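Local coordinates for protein GTPase HflX (Sulfolobus solfataricus P2, PDB 2QTF) that acts as a GTP-specific GTPase that associates with the 50S ribosomal subunit and may have a role in protein synthesis or ribosome biogenesis, at residues 326-331 and 349-354; 221-226 and 343-348. All blocks are in the same frame, centred on the assembly; numbering follows the deposited sequence.

In the fold
Both contacts belong to the G domain and share its last helix, 341-355. Contact 2 uses 343-348 and contact 1 uses 349-354. Their centres are about 11 Å apart. The other two segments come from the two edges of one six-stranded mixed sheet: 326-331 on strand 327-332, and 221-226 at the end of strand 218-223 and the turn after it. Along the chain the order is 221-226, 326-331, 343-348 and 349-354, so the two contacts cross. They also touch directly. K347 NZ forms a salt bridge with D329 OD2 (2.6 Å), and Y349 OH is probably hydrogen-bonded to N225 OD1 (2.7 Å). The C-terminal helix thus ties both edges of the GTP-binding domain's sheet together.

Contact 1 (326-331 and 349-354); sequences PIFDVI and YQLATQ
The phenyl ring of F328 packs against L351, Q354 and Q350, in residues 349-354 of helix 341-355. With chi1 at -174°, the ring swings away from the backbone N and extends from the strand to the helix. L351 lies over one face of the ring. Its CB is 4.0 Å from the ring centroid and 14° off the ring normal, a CH-pi contact. Nearer the root of the ring, L351 CD1 meets F328 CD1 at 3.8 Å. The ring also reaches the helix backbone, with F328 CZ 3.5 Å from L351 N.

Two glutamines border the ring at its edge. The extended chain of Q354 brings OE1 to 3.4 Å from F328 CE1, near the ring plane. Its amide plane is turned 64° from the ring. Q350 CB approaches F328 CZ at 3.9 Å. No hydrogen bond joins the two segments. Putting an alanine at F328 would probably leave L351 without its aromatic partner and Q354 more able to turn. P294, in a nearby loop, touches both L351 and Q354.

Over these short segments the axes of strand and helix run antiparallel, 10.1 Å apart at closest approach. The chain passes between them through S334, A335 and L336, which are inferred to bind GTP. A strand leading through a nucleotide-binding loop to a helix that packs back on the sheet is characteristic of the P-loop GTPase fold.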
ATOM      1  N   PRO A 326      -1.092  13.746  20.214  1.00 30.94           N
ATOM      2  CA  PRO A 326       0.298  14.043  20.536  1.00 28.52           C
ATOM      3  C   PRO A 326       1.286  13.563  19.439  1.00 27.84           C
ATOM      4  O   PRO A 326       1.302  12.386  19.058  1.00 26.60           O
ATOM      5  CB  PRO A 326       0.516  13.255  21.811  1.00 30.50           C
ATOM      6  CG  PRO A 326      -0.304  12.040  21.665  1.00 29.80           C
ATOM      7  CD  PRO A 326      -1.505  12.460  20.769  1.00 28.69           C
ATOM      8  N   ILE A 327       2.096  14.475  19.003  1.00 26.81           N
ATOM      9  CA  ILE A 327       3.255  14.172  18.198  1.00 26.95           C
ATOM     10  C   ILE A 327       4.365  13.754  19.232  1.00 28.67           C
ATOM     11  O   ILE A 327       4.777  14.560  20.103  1.00 28.09           O
ATOM     12  CB  ILE A 327       3.675  15.396  17.391  1.00 26.95           C
ATOM     13  CG1 ILE A 327       2.643  15.714  16.304  1.00 23.93           C
ATOM     14  CG2 ILE A 327       4.988  15.182  16.583  1.00 22.90           C
ATOM     15  CD1 ILE A 327       2.451  14.658  15.098  1.00 25.29           C
ATOM     16  N   PHE A 328       4.856  12.543  19.092  1.00 26.40           N
ATOM     17  CA  PHE A 328       6.005  12.056  19.923  1.00 24.08           C
ATOM     18  C   PHE A 328       7.289  12.766  19.573  1.00 25.36           C
ATOM     19  O   PHE A 328       7.991  13.308  20.416  1.00 24.59           O
ATOM     20  CB  PHE A 328       6.132  10.556  19.785  1.00 24.18           C
ATOM     21  CG  PHE A 328       7.154   9.996  20.686  1.00 25.34           C
ATOM     22  CD1 PHE A 328       6.878   9.872  22.059  1.00 29.64           C
ATOM     23  CD2 PHE A 328       8.431   9.638  20.193  1.00 26.95           C
ATOM     24  CE1 PHE A 328       7.856   9.399  22.927  1.00 30.36           C
ATOM     25  CE2 PHE A 328       9.437   9.144  21.071  1.00 29.25           C
ATOM     26  CZ  PHE A 328       9.142   9.062  22.429  1.00 28.33           C
ATOM     27  N   ASP A 329       7.636  12.776  18.294  1.00 23.52           N
ATOM     28  CA  ASP A 329       8.784  13.502  17.851  1.00 25.66           C
ATOM     29  C   ASP A 329       8.802  13.507  16.360  1.00 23.05           C
ATOM     30  O   ASP A 329       7.986  12.824  15.740  1.00 22.92           O
ATOM     31  CB  ASP A 329      10.068  12.771  18.320  1.00 26.16           C
ATOM     32  CG  ASP A 329      11.231  13.769  18.560  1.00 33.38           C
ATOM     33  OD1 ASP A 329      11.143  14.901  18.016  1.00 29.63           O
ATOM     34  OD2 ASP A 329      12.172  13.423  19.299  1.00 39.94           O
ATOM     35  N   VAL A 330       9.715  14.282  15.794  1.00 23.65           N
ATOM     36  CA  VAL A 330       9.931  14.415  14.355  1.00 23.78           C
ATOM     37  C   VAL A 330      11.426  14.248  14.113  1.00 25.26           C
ATOM     38  O   VAL A 330      12.203  15.079  14.651  1.00 25.97           O
ATOM     39  CB  VAL A 330       9.417  15.829  13.814  1.00 23.62           C
ATOM     40  CG1 VAL A 330       9.577  15.883  12.334  1.00 26.86           C
ATOM     41  CG2 VAL A 330       7.903  16.018  14.061  1.00 20.89           C
ATOM     42  N   ILE A 331      11.850  13.187  13.391  1.00 22.38           N
ATOM     43  CA  ILE A 331      13.290  12.929  13.118  1.00 24.33           C
ATOM     44  C   ILE A 331      13.577  12.767  11.625  1.00 22.97           C
ATOM     45  O   ILE A 331      12.765  12.262  10.897  1.00 22.54           O
ATOM     46  CB  ILE A 331      13.837  11.733  13.949  1.00 21.94           C
ATOM     47  CG1 ILE A 331      13.050  10.453  13.589  1.00 21.84           C
ATOM     48  CG2 ILE A 331      13.487  12.069  15.464  1.00 26.15           C
ATOM     49  CD1 ILE A 331      13.467   9.120  14.306  1.00 24.30           C
ATOM     50  N   TYR A 349      12.447   2.898  21.166  1.00 24.43           N
ATOM     51  CA  TYR A 349      12.576   2.494  22.577  1.00 24.95           C
ATOM     52  C   TYR A 349      11.915   3.504  23.540  1.00 22.51           C
ATOM     53  O   TYR A 349      11.199   3.149  24.491  1.00 23.16           O
ATOM     54  CB  TYR A 349      14.099   2.294  22.990  1.00 24.89           C
ATOM     55  CG  TYR A 349      14.193   1.758  24.412  1.00 23.28           C
ATOM     56  CD1 TYR A 349      13.901   0.389  24.674  1.00 24.30           C
ATOM     57  CD2 TYR A 349      14.564   2.574  25.448  1.00 31.73           C
ATOM     58  CE1 TYR A 349      13.981  -0.128  25.982  1.00 26.96           C
ATOM     59  CE2 TYR A 349      14.662   2.084  26.778  1.00 31.21           C
ATOM     60  CZ  TYR A 349      14.369   0.742  27.022  1.00 29.51           C
ATOM     61  OH  TYR A 349      14.441   0.270  28.302  1.00 30.77           O
ATOM     62  N   GLN A 350      12.156   4.772  23.360  1.00 24.11           N
ATOM     63  CA  GLN A 350      11.618   5.716  24.323  1.00 27.30           C
ATOM     64  C   GLN A 350      10.091   5.752  24.213  1.00 25.47           C
ATOM     65  O   GLN A 350       9.381   5.934  25.183  1.00 23.74           O
ATOM     66  CB  GLN A 350      12.098   7.128  24.030  1.00 26.77           C
ATOM     67  CG  GLN A 350      13.595   7.503  24.310  1.00 36.97           C
ATOM     68  CD  GLN A 350      14.040   8.801  23.526  1.00 36.87           C
ATOM     69  OE1 GLN A 350      13.236   9.761  23.367  1.00 46.26           O
ATOM     70  NE2 GLN A 350      15.297   8.802  23.014  1.00 44.95           N
ATOM     71  N   LEU A 351       9.572   5.598  22.992  1.00 24.88           N
ATOM     72  CA  LEU A 351       8.088   5.562  22.806  1.00 24.80           C
ATOM     73  C   LEU A 351       7.551   4.328  23.512  1.00 23.90           C
ATOM     74  O   LEU A 351       6.541   4.384  24.206  1.00 24.79           O
ATOM     75  CB  LEU A 351       7.796   5.507  21.286  1.00 24.00           C
ATOM     76  CG  LEU A 351       6.341   5.351  20.777  1.00 26.54           C
ATOM     77  CD1 LEU A 351       5.420   6.376  21.450  1.00 23.96           C
ATOM     78  CD2 LEU A 351       6.516   5.623  19.194  1.00 23.80           C
ATOM     79  N   ALA A 352       8.233   3.215  23.342  1.00 24.87           N
ATOM     80  CA  ALA A 352       7.804   1.909  23.889  1.00 26.70           C
ATOM     81  C   ALA A 352       7.798   1.960  25.448  1.00 28.21           C
ATOM     82  O   ALA A 352       6.847   1.503  26.118  1.00 28.51           O
ATOM     83  CB  ALA A 352       8.640   0.749  23.354  1.00 25.57           C
ATOM     84  N   THR A 353       8.796   2.639  25.992  1.00 29.96           N
ATOM     85  CA  THR A 353       8.875   2.963  27.428  1.00 30.88           C
ATOM     86  C   THR A 353       7.741   3.895  27.844  1.00 32.51           C
ATOM     87  O   THR A 353       7.037   3.588  28.810  1.00 32.16           O
ATOM     88  CB  THR A 353      10.248   3.647  27.758  1.00 31.66           C
ATOM     89  OG1 THR A 353      11.285   2.737  27.347  1.00 31.92           O
ATOM     90  CG2 THR A 353      10.362   3.875  29.254  1.00 32.73           C
ATOM     91  N   GLN A 354       7.545   5.019  27.139  1.00 31.22           N
ATOM     92  CA  GLN A 354       6.370   5.831  27.423  1.00 31.66           C
ATOM     93  C   GLN A 354       5.009   5.073  27.444  1.00 34.15           C
ATOM     94  O   GLN A 354       4.178   5.258  28.378  1.00 33.45           O
ATOM     95  CB  GLN A 354       6.316   7.052  26.538  1.00 30.48           C
ATOM     96  CG  GLN A 354       5.000   7.807  26.624  1.00 36.35           C
ATOM     97  CD  GLN A 354       4.994   9.015  25.699  1.00 40.22           C
ATOM     98  OE1 GLN A 354       5.914   9.834  25.722  1.00 40.75           O
ATOM     99  NE2 GLN A 354       3.961   9.132  24.882  1.00 37.33           N
TER

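Contact 2 (221-226 and 343-348); sequences IPINNR and LLRDKI
R345 reaches out from the 343-348 part of helix 341-355 to I223 and N224, at the tip of a beta hairpin. From its CB the chain runs extended to NE, with CG anti to the backbone N (chi1 178°). The first atom beyond CB, CG, rests on I223 CG2 at 3.6 Å. CD leads on to NE, which is 3.8 Å from the same methyl, I223 CG2. CZ is still 3.9 Å from I223 CG2. That methyl lies over one face of the guanidinium, offset toward its rim.

Past CZ the two nitrogens part. NH1 turns back to its own helix and forms salt bridges with D346 OD1 (3.2 Å) and with E342. These two acidic groups lie close together, and the arginine probably eases their repulsion. NH2 goes the other way and donates to N224 OD1 at 2.6 Å, with an N-H...O angle of 137°. The bond is not on a lone pair: NH2 stands 52° out of the amide carbonyl plane, and OD1 is tilted from the guanidinium plane.

Water 1 lies at the guanidinium edge, in its plane. It accepts from R345 NH2 (3.1 Å) and from N224 N. Water 2 accepts from N224 ND2 and donates to D346 OD1. The amide of N224 is thus linked to the helix through both its ends.

Beneath this polar layer I223 CD1 presses on I348 CG2 at 3.5 Å, tighter than usual for two carbons. I223 to R226 form a type II' turn that joins strands 218-223 and 226-232. The helix lies across one face of the sheet, and this hairpin forms the margin that R345 reaches. I348 also touches I228 of strand 226-232, L296 of strand 295-300 and L199 of helix 192-200.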
ATOM      1  N   ILE A 221      10.413  -7.136  17.481  1.00 26.77           N
ATOM      2  CA  ILE A 221      11.834  -6.952  17.649  1.00 28.32           C
ATOM      3  C   ILE A 221      12.190  -6.534  19.066  1.00 26.43           C
ATOM      4  O   ILE A 221      11.399  -5.828  19.756  1.00 26.26           O
ATOM      5  CB  ILE A 221      12.478  -5.887  16.672  1.00 29.42           C
ATOM      6  CG1 ILE A 221      11.808  -4.559  16.826  1.00 29.64           C
ATOM      7  CG2 ILE A 221      12.274  -6.308  15.167  1.00 31.73           C
ATOM      8  CD1 ILE A 221      12.641  -3.458  16.189  1.00 35.36           C
ATOM      9  N   PRO A 222      13.400  -6.944  19.498  1.00 25.32           N
ATOM     10  CA  PRO A 222      13.929  -6.531  20.796  1.00 23.69           C
ATOM     11  C   PRO A 222      14.659  -5.198  20.641  1.00 24.97           C
ATOM     12  O   PRO A 222      15.387  -5.038  19.644  1.00 21.06           O
ATOM     13  CB  PRO A 222      14.917  -7.678  21.100  1.00 25.02           C
ATOM     14  CG  PRO A 222      15.474  -8.140  19.747  1.00 27.81           C
ATOM     15  CD  PRO A 222      14.270  -7.927  18.785  1.00 26.41           C
ATOM     16  N   ILE A 223      14.420  -4.222  21.493  1.00 23.03           N
ATOM     17  CA  ILE A 223      15.268  -3.062  21.526  1.00 26.06           C
ATOM     18  C   ILE A 223      15.648  -2.886  22.996  1.00 24.83           C
ATOM     19  O   ILE A 223      14.797  -2.834  23.827  1.00 24.21           O
ATOM     20  CB  ILE A 223      14.604  -1.771  20.980  1.00 26.07           C
ATOM     21  CG1 ILE A 223      14.227  -1.979  19.502  1.00 26.05           C
ATOM     22  CG2 ILE A 223      15.619  -0.598  21.086  1.00 23.73           C
ATOM     23  CD1 ILE A 223      13.373  -0.679  18.811  1.00 30.11           C
ATOM     24  N   ASN A 224      16.946  -2.938  23.309  1.00 25.04           N
ATOM     25  CA  ASN A 224      17.371  -3.027  24.698  1.00 23.74           C
ATOM     26  C   ASN A 224      16.680  -4.185  25.400  1.00 23.00           C
ATOM     27  O   ASN A 224      16.770  -5.287  24.938  1.00 24.09           O
ATOM     28  CB  ASN A 224      17.182  -1.670  25.414  1.00 24.17           C
ATOM     29  CG  ASN A 224      17.975  -0.556  24.725  1.00 26.96           C
ATOM     30  OD1 ASN A 224      19.113  -0.819  24.215  1.00 25.40           O
ATOM     31  ND2 ASN A 224      17.333   0.634  24.526  1.00 23.63           N
ATOM     32  N   ASN A 225      15.934  -3.916  26.429  1.00 23.40           N
ATOM     33  CA  ASN A 225      15.255  -4.977  27.160  1.00 27.76           C
ATOM     34  C   ASN A 225      13.753  -5.003  26.839  1.00 28.93           C
ATOM     35  O   ASN A 225      12.999  -5.516  27.634  1.00 29.97           O
ATOM     36  CB  ASN A 225      15.435  -4.711  28.660  1.00 26.29           C
ATOM     37  CG  ASN A 225      14.920  -3.332  29.079  1.00 32.16           C
ATOM     38  OD1 ASN A 225      14.807  -2.395  28.267  1.00 34.86           O
ATOM     39  ND2 ASN A 225      14.612  -3.189  30.378  1.00 29.41           N
ATOM     40  N   ARG A 226      13.312  -4.420  25.735  1.00 27.65           N
ATOM     41  CA  ARG A 226      11.866  -4.387  25.455  1.00 29.24           C
ATOM     42  C   ARG A 226      11.588  -5.034  24.149  1.00 30.34           C
ATOM     43  O   ARG A 226      12.389  -4.919  23.195  1.00 28.61           O
ATOM     44  CB  ARG A 226      11.335  -2.971  25.398  1.00 28.82           C
ATOM     45  CG  ARG A 226      11.260  -2.389  26.765  1.00 34.08           C
ATOM     46  CD  ARG A 226      10.588  -1.045  26.703  1.00 39.08           C
ATOM     47  NE  ARG A 226      10.906  -0.315  27.931  1.00 42.73           N
ATOM     48  CZ  ARG A 226      10.148  -0.335  29.007  1.00 47.11           C
ATOM     49  NH1 ARG A 226       9.013  -1.028  28.989  1.00 52.50           N
ATOM     50  NH2 ARG A 226      10.510   0.348  30.086  1.00 52.67           N
ATOM     51  N   LEU A 343      19.312   6.916  16.066  1.00 21.19           N
ATOM     52  CA  LEU A 343      18.265   7.806  16.616  1.00 22.78           C
ATOM     53  C   LEU A 343      16.871   7.212  16.511  1.00 20.63           C
ATOM     54  O   LEU A 343      16.089   7.293  17.455  1.00 22.17           O
ATOM     55  CB  LEU A 343      18.275   9.210  15.907  1.00 22.80           C
ATOM     56  CG  LEU A 343      17.213  10.264  16.303  1.00 22.39           C
ATOM     57  CD1 LEU A 343      17.254  10.623  17.770  1.00 27.15           C
ATOM     58  CD2 LEU A 343      17.387  11.547  15.370  1.00 25.46           C
ATOM     59  N   LEU A 344      16.562   6.639  15.371  1.00 21.96           N
ATOM     60  CA  LEU A 344      15.224   6.092  15.120  1.00 22.75           C
ATOM     61  C   LEU A 344      15.031   4.921  16.162  1.00 23.41           C
ATOM     62  O   LEU A 344      13.995   4.836  16.867  1.00 23.84           O
ATOM     63  CB  LEU A 344      15.255   5.463  13.719  1.00 23.54           C
ATOM     64  CG  LEU A 344      14.036   4.520  13.387  1.00 27.56           C
ATOM     65  CD1 LEU A 344      12.761   5.310  13.417  1.00 23.34           C
ATOM     66  CD2 LEU A 344      14.162   3.782  11.991  1.00 27.08           C
ATOM     67  N   ARG A 345      16.009   4.010  16.225  1.00 22.20           N
ATOM     68  CA  ARG A 345      15.997   3.000  17.330  1.00 21.45           C
ATOM     69  C   ARG A 345      15.764   3.546  18.688  1.00 20.52           C
ATOM     70  O   ARG A 345      14.889   3.057  19.390  1.00 21.93           O
ATOM     71  CB  ARG A 345      17.353   2.161  17.285  1.00 22.26           C
ATOM     72  CG  ARG A 345      17.493   1.084  18.451  1.00 26.09           C
ATOM     73  CD  ARG A 345      18.936   0.439  18.360  1.00 22.81           C
ATOM     74  NE  ARG A 345      19.112  -0.486  19.489  1.00 23.77           N
ATOM     75  CZ  ARG A 345      19.419  -0.082  20.685  1.00 29.30           C
ATOM     76  NH1 ARG A 345      19.637   1.229  20.873  1.00 24.44           N
ATOM     77  NH2 ARG A 345      19.578  -0.983  21.655  1.00 28.59           N
ATOM     78  N   ASP A 346      16.561   4.542  19.153  1.00 22.03           N
ATOM     79  CA  ASP A 346      16.389   5.077  20.452  1.00 20.24           C
ATOM     80  C   ASP A 346      14.988   5.739  20.661  1.00 22.84           C
ATOM     81  O   ASP A 346      14.397   5.682  21.748  1.00 23.53           O
ATOM     82  CB  ASP A 346      17.410   6.142  20.707  1.00 22.37           C
ATOM     83  CG  ASP A 346      18.867   5.545  20.867  1.00 21.86           C
ATOM     84  OD1 ASP A 346      18.909   4.340  21.156  1.00 23.10           O
ATOM     85  OD2 ASP A 346      19.834   6.292  20.633  1.00 18.43           O
ATOM     86  N   LYS A 347      14.512   6.429  19.646  1.00 23.20           N
ATOM     87  CA  LYS A 347      13.157   7.028  19.801  1.00 22.79           C
ATOM     88  C   LYS A 347      12.038   5.969  19.880  1.00 21.89           C
ATOM     89  O   LYS A 347      11.132   6.122  20.673  1.00 23.43           O
ATOM     90  CB  LYS A 347      12.845   7.988  18.662  1.00 22.35           C
ATOM     91  CG  LYS A 347      13.783   9.179  18.673  1.00 22.70           C
ATOM     92  CD  LYS A 347      13.356  10.113  19.846  1.00 25.28           C
ATOM     93  CE  LYS A 347      14.409  11.271  19.999  1.00 27.87           C
ATOM     94  NZ  LYS A 347      13.705  12.102  20.960  1.00 33.07           N
ATOM     95  N   ILE A 348      12.148   4.893  19.145  1.00 21.65           N
ATOM     96  CA  ILE A 348      11.198   3.780  19.298  1.00 22.45           C
ATOM     97  C   ILE A 348      11.231   3.128  20.663  1.00 24.24           C
ATOM     98  O   ILE A 348      10.198   2.900  21.307  1.00 24.91           O
ATOM     99  CB  ILE A 348      11.453   2.744  18.219  1.00 23.41           C
ATOM    100  CG1 ILE A 348      10.947   3.356  16.858  1.00 21.33           C
ATOM    101  CG2 ILE A 348      10.655   1.475  18.522  1.00 24.41           C
ATOM    102  CD1 ILE A 348      11.461   2.556  15.705  1.00 21.51           C
TER
HETATM  103  O   HOH W   1      18.968  -4.028  21.346  1.00 25.32           O
HETATM  104  O   HOH W   2      17.808   3.205  23.523  1.00 28.70           O